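Local coordinates for glutathione S-transferase family protein (Pseudomonas putida, PDB 3LXZ) that probably conjugates reduced glutathione to a wide range of hydrophobic electrophiles, at residues A[53-58]-A[67-72]. Residues are numbered along the deposited sequence; the frame is centred on the assembly and turned at random.
Sequences LETEHG and LDYIEQ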
loop_
_atom_site.group_PDB
_atom_site.type_symbol
_atom_site.label_atom_id
_atom_site.label_comp_id
_atom_site.label_asym_id
_atom_site.label_seq_id
_atom_site.Cartn_x
_atom_site.Cartn_y
_atom_site.Cartn_z
ATOM N N LEU A 53 -12.344 -10.983 1.852
ATOM C CA LEU A 53 -13.169 -11.723 0.882
ATOM C C LEU A 53 -12.995 -13.212 1.113
ATOM O O LEU A 53 -11.867 -13.701 1.127
ATOM C CB LEU A 53 -12.746 -11.439 -0.554
ATOM C CG LEU A 53 -13.706 -11.953 -1.644
ATOM C CD1 LEU A 53 -15.023 -11.125 -1.674
ATOM C CD2 LEU A 53 -13.031 -11.934 -3.003
ATOM N N GLU A 54 -14.096 -13.940 1.281
ATOM C CA GLU A 54 -13.982 -15.380 1.390
ATOM C C GLU A 54 -14.310 -16.022 0.060
ATOM O O GLU A 54 -15.384 -15.799 -0.500
ATOM C CB GLU A 54 -14.866 -15.947 2.514
ATOM C CG GLU A 54 -14.570 -17.459 2.767
ATOM C CD GLU A 54 -15.345 -18.070 3.957
ATOM O OE1 GLU A 54 -16.383 -17.524 4.345
ATOM O OE2 GLU A 54 -14.906 -19.122 4.499
ATOM N N THR A 55 -13.365 -16.803 -0.462
ATOM C CA THR A 55 -13.535 -17.464 -1.756
ATOM C C THR A 55 -13.503 -18.983 -1.514
ATOM O O THR A 55 -13.165 -19.426 -0.404
ATOM C CB THR A 55 -12.397 -17.097 -2.732
ATOM O OG1 THR A 55 -11.208 -17.823 -2.369
ATOM C CG2 THR A 55 -12.114 -15.574 -2.713
ATOM N N GLU A 56 -13.848 -19.769 -2.540
ATOM C CA GLU A 56 -13.624 -21.213 -2.505
ATOM C C GLU A 56 -12.191 -21.631 -2.140
ATOM O O GLU A 56 -11.978 -22.726 -1.600
ATOM C CB GLU A 56 -14.062 -21.886 -3.827
ATOM C CG GLU A 56 -13.439 -21.277 -5.083
ATOM C CD GLU A 56 -13.591 -22.145 -6.333
ATOM O OE1 GLU A 56 -13.366 -23.375 -6.243
ATOM O OE2 GLU A 56 -13.900 -21.588 -7.406
ATOM N N HIS A 57 -11.215 -20.773 -2.426
ATOM C CA HIS A 57 -9.806 -21.079 -2.120
ATOM C C HIS A 57 -9.330 -20.596 -0.737
ATOM O O HIS A 57 -8.196 -20.896 -0.334
ATOM C CB HIS A 57 -8.887 -20.531 -3.220
ATOM C CG HIS A 57 -9.281 -20.959 -4.600
ATOM N ND1 HIS A 57 -9.799 -20.083 -5.537
ATOM C CD2 HIS A 57 -9.264 -22.178 -5.193
ATOM C CE1 HIS A 57 -10.060 -20.740 -6.656
ATOM N NE2 HIS A 57 -9.749 -22.012 -6.470
ATOM N N GLY A 58 -10.188 -19.877 -0.011
ATOM C CA GLY A 58 -9.823 -19.274 1.288
ATOM C C GLY A 58 -9.981 -17.753 1.339
ATOM O O GLY A 58 -10.594 -17.162 0.475
ATOM N N LEU A 67 -9.805 -6.200 -4.664
ATOM C CA LEU A 67 -10.336 -5.603 -5.895
ATOM C C LEU A 67 -9.647 -6.180 -7.147
ATOM O O LEU A 67 -10.309 -6.461 -8.170
ATOM C CB LEU A 67 -10.217 -4.064 -5.874
ATOM C CG LEU A 67 -11.024 -3.309 -4.832
ATOM C CD1 LEU A 67 -10.659 -1.827 -4.852
ATOM C CD2 LEU A 67 -12.496 -3.519 -5.195
ATOM N N ASP A 68 -8.331 -6.403 -7.064
ATOM C CA ASP A 68 -7.588 -6.982 -8.170
ATOM C C ASP A 68 -8.014 -8.420 -8.460
ATOM O O ASP A 68 -8.162 -8.782 -9.640
ATOM C CB ASP A 68 -6.082 -6.952 -7.900
ATOM C CG ASP A 68 -5.425 -5.631 -8.284
ATOM O OD1 ASP A 68 -6.036 -4.780 -8.993
ATOM O OD2 ASP A 68 -4.259 -5.460 -7.856
ATOM N N TYR A 69 -8.199 -9.216 -7.403
ATOM C CA TYR A 69 -8.728 -10.574 -7.517
ATOM C C TYR A 69 -10.106 -10.563 -8.153
ATOM O O TYR A 69 -10.348 -11.341 -9.054
ATOM C CB TYR A 69 -8.804 -11.246 -6.151
ATOM C CG TYR A 69 -9.320 -12.666 -6.210
ATOM C CD1 TYR A 69 -8.502 -13.722 -6.582
ATOM C CD2 TYR A 69 -10.638 -12.947 -5.873
ATOM C CE1 TYR A 69 -8.994 -15.044 -6.617
ATOM C CE2 TYR A 69 -11.139 -14.254 -5.914
ATOM C CZ TYR A 69 -10.299 -15.291 -6.284
ATOM O OH TYR A 69 -10.790 -16.575 -6.307
ATOM N N ILE A 70 -10.983 -9.659 -7.711
ATOM C CA ILE A 70 -12.321 -9.566 -8.304
ATOM C C ILE A 70 -12.283 -9.262 -9.808
ATOM O O ILE A 70 -12.983 -9.925 -10.595
ATOM C CB ILE A 70 -13.221 -8.600 -7.522
ATOM C CG1 ILE A 70 -13.548 -9.164 -6.151
ATOM C CG2 ILE A 70 -14.567 -8.369 -8.238
ATOM C CD1 ILE A 70 -14.221 -8.135 -5.218
ATOM N N GLU A 71 -11.478 -8.277 -10.219
ATOM C CA GLU A 71 -11.319 -7.958 -11.648
ATOM C C GLU A 71 -10.935 -9.162 -12.528
ATOM O O GLU A 71 -11.512 -9.396 -13.592
ATOM C CB GLU A 71 -10.299 -6.835 -11.860
ATOM C CG GLU A 71 -10.838 -5.429 -11.709
ATOM C CD GLU A 71 -12.224 -5.226 -12.351
ATOM O OE1 GLU A 71 -13.173 -5.164 -11.558
ATOM O OE2 GLU A 71 -12.363 -5.164 -13.613
ATOM N N GLN A 72 -9.936 -9.896 -12.041
ATOM C CA GLN A 72 -9.332 -11.021 -12.683
ATOM C C GLN A 72 -10.282 -12.207 -12.823
ATOM O O GLN A 72 -10.277 -12.880 -13.853
ATOM C CB GLN A 72 -8.174 -11.455 -11.791
ATOM C CG GLN A 72 -7.477 -12.665 -12.245
ATOM C CD GLN A 72 -6.185 -12.291 -12.821
ATOM O OE1 GLN A 72 -5.127 -12.478 -12.184
ATOM N NE2 GLN A 72 -6.234 -11.671 -14.015
#
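Tyr-69 reaches from its helix to the strand and hairpin turn opposite, its ring touched obliquely by two methyl groups. Thr-55 CG2 lies 3.6 Å from Tyr-69 CE2, and Leu-53 CD2 stands 3.9 Å from Tyr-69 CD2. Leu-53 CD2 also meets Ile-70 CG1 at 4.2 Å, a single methyl serving two helix residues. The anti torsion of Tyr-69 (chi1 -179°) sends its ring toward the strand; with the segment axes 10.9 Å apart at closest approach, a long flat phenol and an apolar leucine branch suit the buried gap. Tyr-69 OH arrives at the edge of the His-57 imidazole, near its plane, yet stays 3.7 Å from His-57 ND1, which is buried here with no partner in the model.

Threonine suits its place by having two unlike branches: while CG2 packs on the tyrosine, Thr-55 OG1 accepts a bent bond from His-57 N at 3.0 Å, an ST turn, and donates to Gly-58 O, which also accepts from Thr-55 N. This braces the type I turn, where the backbone angles of Gly-58 demand glycine. A valine in place of Thr-55 would probably leave His-57 N without this acceptor, weakening the turn.

Phe-85 of the second subunit meets Thr-55 and His-57. Within the thioredoxin-like domain, helix 63-73 packs on the hairpin of strands 52-55 and 58-61, Leu-60 also touching Tyr-69, while Ile-70 continues onto helix 12-23.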